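Local coordinates for UPF0131 protein ykqA (Bacillus subtilis, PDB 2QIK) that is a putative gamma-glutamylcyclotransferase, probably releasing 5-oxoproline from gamma-glutamyl compounds, at residues 241-245 / 246-250; 140-144 / 145-149; 130-134 / 135-139; 262-265 / 266-270. One frame throughout, in Å; residues are numbered along the deposited sequence.

Interaction 1: residues 241-245 / 246-250; sequences IAPPQ and HYQIE
Pro244 lays its ring against the imidazole of His246, with CG of Pro244 3.5 Å from CE1 of His246. The two side chains cross obliquely at the N-terminus of helix 245-258, where Pro244 holds the N-cap position. His246 reaches back to the proline because its CG sits between the backbone N and the carbonyl carbon (chi1 81°). The same proline touches the next residue as well: its CG is 4.0 Å from CB of Tyr247. Pro243 comes in at the rim of the phenol. Its CB lies near the ring plane, 3.7 Å from CD2 of Tyr247. The two prolines thus pack against the first turn through carbon contacts.

The backbone closes that turn. N of Gln248 donates to O of Pro244 over 2.9 Å, with an N-H...O angle of 164°. One residue on, N of Ile249 bonds to O of Gln245, also at 2.9 Å.

Tyr247 points its ring inward from this helix start. Its OH is hydrogen-bonded to N of Ala177 and to the bound citrate, which probably came from the crystallisation liquor. Arg176 adds a cation-pi contact to the ring. The turn is therefore joined to strand 174-180 and reaches the citrate pocket. On the exposed side, Gln245 and Ile249 extend alongside each other. CG of Gln245 stands 3.9 Å from CD1 of Ile249, while CG1 of Ile249 rests 3.2 Å from O of Gln245.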
loop_
_atom_site.group_PDB
_atom_site.type_symbol
_atom_site.label_atom_id
_atom_site.label_comp_id
_atom_site.label_asym_id
_atom_site.label_seq_id
_atom_site.Cartn_x
_atom_site.Cartn_y
_atom_site.Cartn_z
ATOM N N ILE A 241 -4.396 -9.185 -17.573
ATOM C CA ILE A 241 -3.991 -9.427 -18.922
ATOM C C ILE A 241 -2.472 -9.389 -19.001
ATOM O O ILE A 241 -1.826 -8.861 -18.118
ATOM C CB ILE A 241 -4.635 -8.490 -19.942
ATOM C CG1 ILE A 241 -4.165 -7.085 -19.800
ATOM C CG2 ILE A 241 -6.135 -8.523 -19.851
ATOM C CD1 ILE A 241 -4.771 -6.178 -20.874
ATOM N N ALA A 242 -1.893 -9.905 -20.064
ATOM C CA ALA A 242 -0.464 -9.962 -20.183
ATOM C C ALA A 242 0.189 -8.567 -20.266
ATOM O O ALA A 242 -0.366 -7.646 -20.878
ATOM C CB ALA A 242 -0.057 -10.747 -21.416
ATOM N N PRO A 243 1.372 -8.448 -19.676
ATOM C CA PRO A 243 2.121 -7.215 -19.828
ATOM C C PRO A 243 2.739 -7.110 -21.249
ATOM O O PRO A 243 2.922 -8.124 -21.946
ATOM C CB PRO A 243 3.261 -7.356 -18.789
ATOM C CG PRO A 243 3.463 -8.837 -18.635
ATOM C CD PRO A 243 2.079 -9.429 -18.821
ATOM N N PRO A 244 3.012 -5.896 -21.704
ATOM C CA PRO A 244 3.692 -5.794 -22.995
ATOM C C PRO A 244 5.139 -6.278 -22.839
ATOM O O PRO A 244 5.710 -6.282 -21.769
ATOM C CB PRO A 244 3.609 -4.305 -23.320
ATOM C CG PRO A 244 3.473 -3.677 -22.024
ATOM C CD PRO A 244 2.828 -4.590 -21.083
ATOM N N GLN A 245 5.766 -6.651 -23.961
ATOM C CA GLN A 245 7.030 -7.335 -23.923
ATOM C C GLN A 245 8.171 -6.547 -23.330
ATOM O O GLN A 245 8.952 -7.067 -22.609
ATOM C CB GLN A 245 7.425 -7.731 -25.386
ATOM C CG GLN A 245 8.731 -8.464 -25.714
ATOM C CD GLN A 245 8.710 -9.015 -27.161
ATOM O OE1 GLN A 245 9.725 -8.956 -27.869
ATOM N NE2 GLN A 245 7.533 -9.556 -27.600
ATOM N N HIS A 246 8.286 -5.296 -23.688
ATOM C CA HIS A 246 9.370 -4.425 -23.263
ATOM C C HIS A 246 9.363 -4.354 -21.723
ATOM O O HIS A 246 10.416 -4.633 -21.047
ATOM C CB HIS A 246 9.119 -3.060 -24.009
ATOM C CG HIS A 246 8.081 -2.154 -23.358
ATOM N ND1 HIS A 246 6.727 -2.426 -23.349
ATOM C CD2 HIS A 246 8.215 -1.012 -22.623
ATOM C CE1 HIS A 246 6.075 -1.494 -22.686
ATOM N NE2 HIS A 246 6.950 -0.622 -22.230
ATOM N N TYR A 247 8.176 -4.062 -21.174
ATOM C CA TYR A 247 7.913 -3.999 -19.704
ATOM C C TYR A 247 8.162 -5.353 -19.032
ATOM O O TYR A 247 8.802 -5.405 -18.025
ATOM C CB TYR A 247 6.498 -3.532 -19.488
ATOM C CG TYR A 247 6.036 -3.454 -18.051
ATOM C CD1 TYR A 247 6.474 -2.454 -17.193
ATOM C CD2 TYR A 247 5.162 -4.393 -17.567
ATOM C CE1 TYR A 247 6.026 -2.424 -15.864
ATOM C CE2 TYR A 247 4.720 -4.384 -16.295
ATOM C CZ TYR A 247 5.162 -3.405 -15.434
ATOM O OH TYR A 247 4.685 -3.433 -14.169
ATOM N N GLN A 248 7.677 -6.454 -19.636
ATOM C CA GLN A 248 7.928 -7.746 -19.066
ATOM C C GLN A 248 9.410 -8.050 -18.977
ATOM O O GLN A 248 9.914 -8.609 -17.987
ATOM C CB GLN A 248 7.247 -8.840 -19.872
ATOM C CG GLN A 248 7.589 -10.218 -19.380
ATOM C CD GLN A 248 6.731 -11.385 -19.909
ATOM O OE1 GLN A 248 7.125 -12.604 -19.769
ATOM N NE2 GLN A 248 5.606 -11.058 -20.436
ATOM N N ILE A 249 10.153 -7.625 -20.002
ATOM C CA ILE A 249 11.590 -7.861 -19.920
ATOM C C ILE A 249 12.243 -7.134 -18.760
ATOM O O ILE A 249 13.165 -7.645 -18.148
ATOM C CB ILE A 249 12.248 -7.531 -21.277
ATOM C CG1 ILE A 249 11.789 -8.484 -22.396
ATOM C CG2 ILE A 249 13.791 -7.607 -21.172
ATOM C CD1 ILE A 249 12.096 -7.967 -23.829
ATOM N N GLU A 250 11.800 -5.916 -18.448
ATOM C CA GLU A 250 12.335 -5.180 -17.273
ATOM C C GLU A 250 12.110 -5.970 -16.005
ATOM O O GLU A 250 13.018 -6.144 -15.197
ATOM C CB GLU A 250 11.692 -3.817 -17.180
ATOM C CG GLU A 250 12.068 -2.899 -18.305
ATOM C CD GLU A 250 11.250 -1.629 -18.329
ATOM O OE1 GLU A 250 10.555 -1.449 -19.352
ATOM O OE2 GLU A 250 11.338 -0.750 -17.458
#

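Interaction 2: residues 140-144 / 145-149; sequences ARFQK and AGVDH
Phe142 packs against Asp148 where the chain turns back after helix 140-145. OD1 of Asp148 is 3.5 Å from CB of Phe142 and equally close to CD1 of its ring. The side chains cross at about a right angle, yet ring and carboxylate planes are only 17° apart. CG2 of Val147 also touches CB of Phe142, at 4.0 Å. The ring continues inward, stacking on Phe151 and touching Tyr200 of helix 198-204.

The solvent side is looser. Gln143 and Asp148 lie alongside each other, with CG of Gln143 3.8 Å from CB of Asp148. Their amide and carboxylate planes stand 80° apart. A water lies between OE1 of Gln143 and OD2 of Asp148, 2.7 Å from the latter. An alanine in place of Asp148 would probably leave this water without its carboxylate mate and remove the carboxylate contact at CD1 of the Phe142 ring.

The backbone ends the helix. N of Val147 donates to O of Phe142 over 3.0 Å, and N of Gly146 to O of Gln143 over 3.1 Å. Gly146 has positive phi (74°), which favours glycine. Together these features form a Schellman motif at the helix C-terminus.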
loop_
_atom_site.group_PDB
_atom_site.type_symbol
_atom_site.label_atom_id
_atom_site.label_comp_id
_atom_site.label_asym_id
_atom_site.label_seq_id
_atom_site.Cartn_x
_atom_site.Cartn_y
_atom_site.Cartn_z
ATOM N N ALA A 140 17.109 0.247 -15.829
ATOM C CA ALA A 140 17.315 1.010 -17.062
ATOM C C ALA A 140 16.536 2.323 -17.067
ATOM O O ALA A 140 17.080 3.340 -17.443
ATOM C CB ALA A 140 16.925 0.199 -18.259
ATOM N N ARG A 141 15.287 2.340 -16.628
ATOM C CA ARG A 141 14.479 3.574 -16.592
ATOM C C ARG A 141 15.097 4.527 -15.558
ATOM O O ARG A 141 15.164 5.707 -15.826
ATOM C CB ARG A 141 12.984 3.378 -16.357
ATOM C CG ARG A 141 12.289 2.756 -17.547
ATOM C CD ARG A 141 10.788 2.648 -17.287
ATOM N NE ARG A 141 10.236 4.001 -17.123
ATOM C CZ ARG A 141 8.996 4.278 -16.738
ATOM N NH1 ARG A 141 8.248 3.276 -16.464
ATOM N NH2 ARG A 141 8.604 5.569 -16.575
ATOM N N PHE A 142 15.554 4.030 -14.414
ATOM C CA PHE A 142 16.252 4.903 -13.473
ATOM C C PHE A 142 17.409 5.598 -14.157
ATOM O O PHE A 142 17.664 6.794 -13.986
ATOM C CB PHE A 142 16.781 4.160 -12.261
ATOM C CG PHE A 142 15.751 3.465 -11.381
ATOM C CD1 PHE A 142 16.102 2.257 -10.779
ATOM C CD2 PHE A 142 14.519 4.011 -11.080
ATOM C CE1 PHE A 142 15.227 1.614 -9.914
ATOM C CE2 PHE A 142 13.637 3.343 -10.187
ATOM C CZ PHE A 142 13.998 2.120 -9.653
ATOM N N GLN A 143 18.210 4.815 -14.856
ATOM C CA GLN A 143 19.414 5.371 -15.513
ATOM C C GLN A 143 19.008 6.434 -16.525
ATOM O O GLN A 143 19.643 7.481 -16.616
ATOM C CB GLN A 143 20.200 4.278 -16.206
ATOM C CG GLN A 143 20.883 3.345 -15.250
ATOM C CD GLN A 143 21.566 2.192 -15.922
ATOM O OE1 GLN A 143 22.635 1.741 -15.462
ATOM N NE2 GLN A 143 21.026 1.758 -17.049
ATOM N N LYS A 144 17.986 6.188 -17.343
ATOM C CA LYS A 144 17.507 7.180 -18.335
ATOM C C LYS A 144 17.031 8.482 -17.719
ATOM O O LYS A 144 17.185 9.538 -18.306
ATOM C CB LYS A 144 16.418 6.630 -19.216
ATOM C CG LYS A 144 16.862 5.560 -20.130
ATOM C CD LYS A 144 15.729 5.101 -21.003
ATOM C CE LYS A 144 15.629 3.607 -20.983
ATOM N NZ LYS A 144 14.303 3.048 -20.596
ATOM N N ALA A 145 16.445 8.396 -16.519
ATOM C CA ALA A 145 15.939 9.540 -15.818
ATOM C C ALA A 145 17.039 10.220 -14.986
ATOM O O ALA A 145 16.775 11.244 -14.390
ATOM C CB ALA A 145 14.810 9.110 -14.929
ATOM N N GLY A 146 18.252 9.641 -14.910
ATOM C CA GLY A 146 19.309 10.229 -14.117
ATOM C C GLY A 146 19.164 10.074 -12.635
ATOM O O GLY A 146 19.747 10.827 -11.869
ATOM N N VAL A 147 18.374 9.092 -12.199
ATOM C CA VAL A 147 18.152 8.832 -10.796
ATOM C C VAL A 147 18.710 7.541 -10.245
ATOM O O VAL A 147 18.452 7.162 -9.097
ATOM C CB VAL A 147 16.637 8.960 -10.436
ATOM C CG1 VAL A 147 16.129 10.336 -10.752
ATOM C CG2 VAL A 147 15.804 7.882 -11.069
ATOM N N ASP A 148 19.410 6.778 -11.072
ATOM C CA ASP A 148 19.913 5.474 -10.606
ATOM C C ASP A 148 20.825 5.575 -9.422
ATOM O O ASP A 148 20.881 4.646 -8.629
ATOM C CB ASP A 148 20.572 4.611 -11.704
ATOM C CG ASP A 148 20.652 3.173 -11.309
ATOM O OD1 ASP A 148 19.634 2.602 -10.863
ATOM O OD2 ASP A 148 21.704 2.539 -11.442
ATOM N N HIS A 149 21.517 6.695 -9.275
ATOM C CA HIS A 149 22.329 6.929 -8.108
ATOM C C HIS A 149 21.581 6.787 -6.784
ATOM O O HIS A 149 22.207 6.512 -5.755
ATOM C CB HIS A 149 23.008 8.301 -8.208
ATOM C CG HIS A 149 22.101 9.489 -8.220
ATOM N ND1 HIS A 149 21.712 10.124 -7.064
ATOM C CD2 HIS A 149 21.424 10.083 -9.231
ATOM C CE1 HIS A 149 20.908 11.120 -7.380
ATOM N NE2 HIS A 149 20.699 11.114 -8.677
HETATM O O HOH W 1 23.760 3.102 -13.084
#

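Interaction 3: residues 130-134 / 135-139; sequences YFAYG and SCMDN. With CIT (citric acid), chain B.
The loop after strand 128-132 wraps round a bound citrate, which probably came from the crystallisation liquor. At its base, CB of Cys136 packs 3.7 Å from CB of Ala132. The phenol of Tyr130 meets the same cysteine at the ring edge, with its OH 3.3 Å from CB of Cys136. The turn is closed by N of Met137, a selenomethionine, donating to O of Gly134 over 2.9 Å. CE of Met137 then folds back to O of Tyr133.

Three backbone N-H groups grip one citrate carboxylate. N of Tyr133 holds O4 at 2.8 Å and an N-H...O angle of 166°. N of Cys136 and, more weakly, N of Gly134 both donate to O3. A second carboxylate receives N of Ser135 at O6, while OG of Ser135 makes a very short 2.5 Å bond to O5. OG also has Arg204 as partner.

Tyr133 roofs the first carboxylate: O4 lies 3.4 Å above one ring face, offset toward the rim. The ring comes over the ligand because its CG stands between backbone N and carbonyl carbon (chi1 58°), and Tyr133 OH is tied to O of Phe232. An alanine at Tyr133 would probably uncover this side of the carboxylate and leave the Phe232 carbonyl without its phenol partner.

The sequence Tyr-Gly-Ser resembles the Tyr-Gly-Thr of the substrate-binding loop predicted near the N-terminus. The turn is consistent with the glutamyl-binding loop of the gamma-glutamylcyclotransferase fold.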
loop_
_atom_site.group_PDB
_atom_site.type_symbol
_atom_site.label_atom_id
_atom_site.label_comp_id
_atom_site.label_asym_id
_atom_site.label_seq_id
_atom_site.Cartn_x
_atom_site.Cartn_y
_atom_site.Cartn_z
ATOM N N TYR A 130 11.894 1.524 0.283
ATOM C CA TYR A 130 11.031 1.440 -0.886
ATOM C C TYR A 130 11.032 0.014 -1.430
ATOM O O TYR A 130 12.076 -0.520 -1.821
ATOM C CB TYR A 130 11.466 2.423 -1.969
ATOM C CG TYR A 130 10.770 2.218 -3.299
ATOM C CD1 TYR A 130 9.407 2.170 -3.379
ATOM C CD2 TYR A 130 11.498 2.015 -4.435
ATOM C CE1 TYR A 130 8.774 1.862 -4.558
ATOM C CE2 TYR A 130 10.885 1.736 -5.662
ATOM C CZ TYR A 130 9.503 1.652 -5.694
ATOM O OH TYR A 130 8.879 1.314 -6.868
ATOM N N PHE A 131 9.839 -0.600 -1.444
ATOM C CA PHE A 131 9.656 -1.999 -1.906
ATOM C C PHE A 131 9.129 -2.023 -3.349
ATOM O O PHE A 131 8.004 -1.540 -3.606
ATOM C CB PHE A 131 8.707 -2.701 -0.977
ATOM C CG PHE A 131 8.494 -4.135 -1.278
ATOM C CD1 PHE A 131 9.456 -5.114 -1.048
ATOM C CD2 PHE A 131 7.287 -4.580 -1.793
ATOM C CE1 PHE A 131 9.224 -6.472 -1.365
ATOM C CE2 PHE A 131 7.136 -5.941 -2.142
ATOM C CZ PHE A 131 8.055 -6.831 -1.889
ATOM N N ALA A 132 9.957 -2.529 -4.242
ATOM C CA ALA A 132 9.614 -2.641 -5.634
ATOM C C ALA A 132 9.368 -4.099 -5.983
ATOM O O ALA A 132 10.197 -4.964 -5.663
ATOM C CB ALA A 132 10.849 -2.144 -6.492
ATOM N N TYR A 133 8.315 -4.363 -6.730
ATOM C CA TYR A 133 7.896 -5.717 -7.086
ATOM C C TYR A 133 7.754 -5.919 -8.588
ATOM O O TYR A 133 7.424 -7.020 -9.027
ATOM C CB TYR A 133 6.607 -6.077 -6.351
ATOM C CG TYR A 133 5.469 -5.112 -6.633
ATOM C CD1 TYR A 133 5.217 -4.078 -5.786
ATOM C CD2 TYR A 133 4.733 -5.194 -7.787
ATOM C CE1 TYR A 133 4.209 -3.117 -6.071
ATOM C CE2 TYR A 133 3.756 -4.303 -8.070
ATOM C CZ TYR A 133 3.498 -3.238 -7.235
ATOM O OH TYR A 133 2.497 -2.402 -7.597
ATOM N N GLY A 134 7.958 -4.880 -9.371
ATOM C CA GLY A 134 7.860 -4.990 -10.801
ATOM C C GLY A 134 9.038 -4.349 -11.511
ATOM O O GLY A 134 10.142 -4.664 -11.227
ATOM N N SER A 135 8.745 -3.484 -12.516
ATOM C CA SER A 135 9.840 -2.930 -13.335
ATOM C C SER A 135 10.759 -1.999 -12.562
ATOM O O SER A 135 11.875 -1.787 -13.002
ATOM C CB SER A 135 9.426 -2.261 -14.585
ATOM O OG SER A 135 8.921 -0.992 -14.350
ATOM N N CYS A 136 10.336 -1.536 -11.376
ATOM C CA CYS A 136 11.277 -0.795 -10.525
ATOM C C CYS A 136 12.337 -1.705 -9.887
ATOM O O CYS A 136 13.229 -1.178 -9.225
ATOM C CB CYS A 136 10.564 0.003 -9.445
ATOM S SG CYS A 136 9.662 1.384 -10.171
HETATM N N MSE A 137 12.278 -3.029 -10.085
HETATM C CA MSE A 137 13.387 -3.900 -9.752
HETATM C C MSE A 137 14.533 -3.833 -10.782
HETATM O O MSE A 137 15.636 -4.227 -10.441
HETATM C CB MSE A 137 12.915 -5.350 -9.658
HETATM C CG MSE A 137 11.808 -5.574 -8.584
HETATM SE SE MSE A 137 11.427 -7.417 -8.326
HETATM C CE MSE A 137 10.678 -7.846 -9.954
ATOM N N ASP A 138 14.261 -3.304 -11.971
ATOM C CA ASP A 138 15.285 -3.065 -12.981
ATOM C C ASP A 138 15.770 -1.633 -12.929
ATOM O O ASP A 138 15.095 -0.768 -12.321
ATOM C CB ASP A 138 14.662 -3.356 -14.377
ATOM C CG ASP A 138 15.619 -3.251 -15.475
ATOM O OD1 ASP A 138 15.409 -2.386 -16.363
ATOM O OD2 ASP A 138 16.595 -3.993 -15.473
ATOM N N ASN A 139 16.912 -1.379 -13.496
ATOM C CA ASN A 139 17.525 -0.064 -13.418
ATOM C C ASN A 139 17.549 0.772 -14.691
ATOM O O ASN A 139 17.996 1.898 -14.621
ATOM C CB ASN A 139 18.873 -0.079 -12.723
ATOM C CG ASN A 139 19.924 -0.695 -13.561
ATOM O OD1 ASN A 139 21.115 -0.491 -13.270
ATOM N ND2 ASN A 139 19.558 -1.424 -14.593
HETATM C C1 CIT B . 4.239 0.355 -12.520
HETATM O O1 CIT B . 4.258 -0.198 -13.576
HETATM O O2 CIT B . 4.025 1.631 -12.464
HETATM C C2 CIT B . 4.246 -0.428 -11.249
HETATM C C3 CIT B . 5.671 -0.785 -10.864
HETATM O O7 CIT B . 6.367 0.487 -10.539
HETATM C C4 CIT B . 5.711 -1.589 -9.587
HETATM C C5 CIT B . 7.055 -1.887 -9.022
HETATM O O3 CIT B . 8.003 -2.082 -9.764
HETATM O O4 CIT B . 7.174 -2.035 -7.790
HETATM C C6 CIT B . 6.312 -1.399 -12.034
HETATM O O5 CIT B . 7.258 -0.725 -12.562
HETATM O O6 CIT B . 6.076 -2.578 -12.303
#

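Interaction 4: residues 262-265 / 266-270; sequences EFTE and KLKRH
O of Phe263 accepts the N-H of Leu267 over 2.9 Å, with an N-H...O angle of 159°. It is one of four successive helical bonds. N of Lys268 donates to O of Thr264, also at 2.9 Å and nearly linear at 170°. The bonds from Lys266 to Glu262 and from Arg269 to Glu265 complete the run.

The inward face is apolar. CE2 of Phe263 lies 4.0 Å from CD2 of Leu267, and the two side chains cross at a slant. The ring of Phe263 continues onto Thr186 and Glu187 of strand 185-193. Leu267 touches Phe167 of strand 164-171 and Ile251 of helix 245-258.

Thr264 and Lys268 flank each other one turn apart. CG2 of Thr264 is anti to its backbone N, which sets this methyl beside the lysine, 3.9 Å from CE of Lys268. OG1 of Thr264 turns instead to O of Ser260, one turn back. The extended lysine carries NZ to a salt bridge with Glu256, so its charge is paired with the preceding helix.

The outer face holds opposite charges that do not meet. OE1 of Glu262 is 5.1 Å from NZ of Lys266, and the same distance separates OE1 of Glu265 from NE of Arg269. At that range any attraction is probably weak. These residues give helix 261-273 its amphipathic character, with an apolar face toward strands 164-171 and 185-193 and helix 245-258, and a charged face outward.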
loop_
_atom_site.group_PDB
_atom_site.type_symbol
_atom_site.label_atom_id
_atom_site.label_comp_id
_atom_site.label_asym_id
_atom_site.label_seq_id
_atom_site.Cartn_x
_atom_site.Cartn_y
_atom_site.Cartn_z
ATOM N N GLU A 262 13.003 -19.824 -7.690
ATOM C CA GLU A 262 11.692 -20.499 -7.711
ATOM C C GLU A 262 10.645 -19.410 -7.919
ATOM O O GLU A 262 9.705 -19.602 -8.690
ATOM C CB GLU A 262 11.332 -21.283 -6.430
ATOM C CG GLU A 262 9.908 -21.986 -6.360
ATOM C CD GLU A 262 9.645 -23.209 -7.304
ATOM O OE1 GLU A 262 8.439 -23.752 -7.464
ATOM O OE2 GLU A 262 10.647 -23.696 -7.899
ATOM N N PHE A 263 10.821 -18.275 -7.268
ATOM C CA PHE A 263 9.813 -17.213 -7.425
ATOM C C PHE A 263 9.869 -16.615 -8.785
ATOM O O PHE A 263 8.827 -16.413 -9.414
ATOM C CB PHE A 263 9.991 -16.117 -6.381
ATOM C CG PHE A 263 9.007 -15.024 -6.561
ATOM C CD1 PHE A 263 7.721 -15.177 -6.098
ATOM C CD2 PHE A 263 9.349 -13.855 -7.239
ATOM C CE1 PHE A 263 6.765 -14.195 -6.363
ATOM C CE2 PHE A 263 8.382 -12.909 -7.485
ATOM C CZ PHE A 263 7.114 -13.084 -7.030
ATOM N N THR A 264 11.069 -16.380 -9.311
ATOM C CA THR A 264 11.211 -15.810 -10.627
ATOM C C THR A 264 10.609 -16.680 -11.673
ATOM O O THR A 264 9.905 -16.220 -12.567
ATOM C CB THR A 264 12.698 -15.545 -10.915
ATOM O OG1 THR A 264 13.174 -14.556 -10.015
ATOM C CG2 THR A 264 12.928 -15.092 -12.333
ATOM N N GLU A 265 10.785 -17.994 -11.509
ATOM C CA GLU A 265 10.177 -18.908 -12.460
ATOM C C GLU A 265 8.666 -18.880 -12.433
ATOM O O GLU A 265 7.996 -18.905 -13.479
ATOM C CB GLU A 265 10.630 -20.336 -12.138
ATOM C CG GLU A 265 9.890 -21.312 -12.995
ATOM C CD GLU A 265 10.260 -22.745 -12.677
ATOM O OE1 GLU A 265 10.258 -23.504 -13.684
ATOM O OE2 GLU A 265 10.555 -23.144 -11.541
ATOM N N LYS A 266 8.089 -18.864 -11.231
ATOM C CA LYS A 266 6.661 -18.710 -11.066
ATOM C C LYS A 266 6.114 -17.439 -11.679
ATOM O O LYS A 266 5.062 -17.460 -12.297
ATOM C CB LYS A 266 6.327 -18.755 -9.600
ATOM C CG LYS A 266 6.139 -20.094 -9.066
ATOM C CD LYS A 266 5.349 -19.957 -7.692
ATOM C CE LYS A 266 5.283 -21.291 -7.038
ATOM N NZ LYS A 266 4.265 -21.350 -5.840
ATOM N N LEU A 267 6.806 -16.330 -11.454
ATOM C CA LEU A 267 6.370 -15.032 -11.943
ATOM C C LEU A 267 6.383 -15.008 -13.486
ATOM O O LEU A 267 5.450 -14.545 -14.100
ATOM C CB LEU A 267 7.232 -13.910 -11.332
ATOM C CG LEU A 267 6.859 -12.460 -11.786
ATOM C CD1 LEU A 267 5.461 -12.012 -11.431
ATOM C CD2 LEU A 267 7.837 -11.522 -11.186
ATOM N N LYS A 268 7.471 -15.522 -14.075
ATOM C CA LYS A 268 7.565 -15.639 -15.505
ATOM C C LYS A 268 6.418 -16.505 -16.025
ATOM O O LYS A 268 5.785 -16.151 -17.008
ATOM C CB LYS A 268 8.918 -16.202 -15.952
ATOM C CG LYS A 268 10.020 -15.205 -15.858
ATOM C CD LYS A 268 11.415 -15.839 -16.197
ATOM C CE LYS A 268 12.597 -14.836 -16.178
ATOM N NZ LYS A 268 13.936 -15.476 -16.413
ATOM N N ARG A 269 6.171 -17.668 -15.410
ATOM C CA ARG A 269 5.136 -18.512 -15.922
ATOM C C ARG A 269 3.758 -17.800 -15.838
ATOM O O ARG A 269 2.900 -17.891 -16.728
ATOM C CB ARG A 269 5.045 -19.835 -15.107
ATOM C CG ARG A 269 6.093 -21.031 -15.307
ATOM C CD ARG A 269 5.901 -22.491 -14.398
ATOM N NE ARG A 269 5.498 -23.440 -15.387
ATOM C CZ ARG A 269 4.406 -23.350 -16.171
ATOM N NH1 ARG A 269 4.149 -24.317 -17.076
ATOM N NH2 ARG A 269 3.545 -22.339 -16.050
ATOM N N HIS A 270 3.540 -17.036 -14.739
ATOM C CA HIS A 270 2.302 -16.306 -14.601
ATOM C C HIS A 270 2.152 -15.279 -15.695
ATOM O O HIS A 270 1.078 -15.200 -16.303
ATOM C CB HIS A 270 2.230 -15.650 -13.219
ATOM C CG HIS A 270 0.978 -14.907 -12.972
ATOM N ND1 HIS A 270 -0.234 -15.553 -12.810
ATOM C CD2 HIS A 270 0.746 -13.589 -12.866
ATOM C CE1 HIS A 270 -1.169 -14.642 -12.656
ATOM N NE2 HIS A 270 -0.607 -13.434 -12.674
#

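How the interactions relate
Interaction 3 is the buried one, and interaction 2 lies at the surface. Interactions 1 and 4 are partly buried. Interactions 3 and 2 follow each other in the chain and touch, since CZ of Phe142 reaches O of Cys136 at 3.4 Å. Interaction 1 joins them from helix 245-258: Tyr247 packs on Ser135 and Glu250 on Arg141. Residues from 1 and 3 both bind the citrate. Interaction 4 touches none of the others, but its helix directly follows that of interaction 1. The chemistry varies with place: proline packing starts a helix, a Schellman motif ends one, backbone N-H groups hold an anion, and an apolar and a charged face make a helix amphipathic.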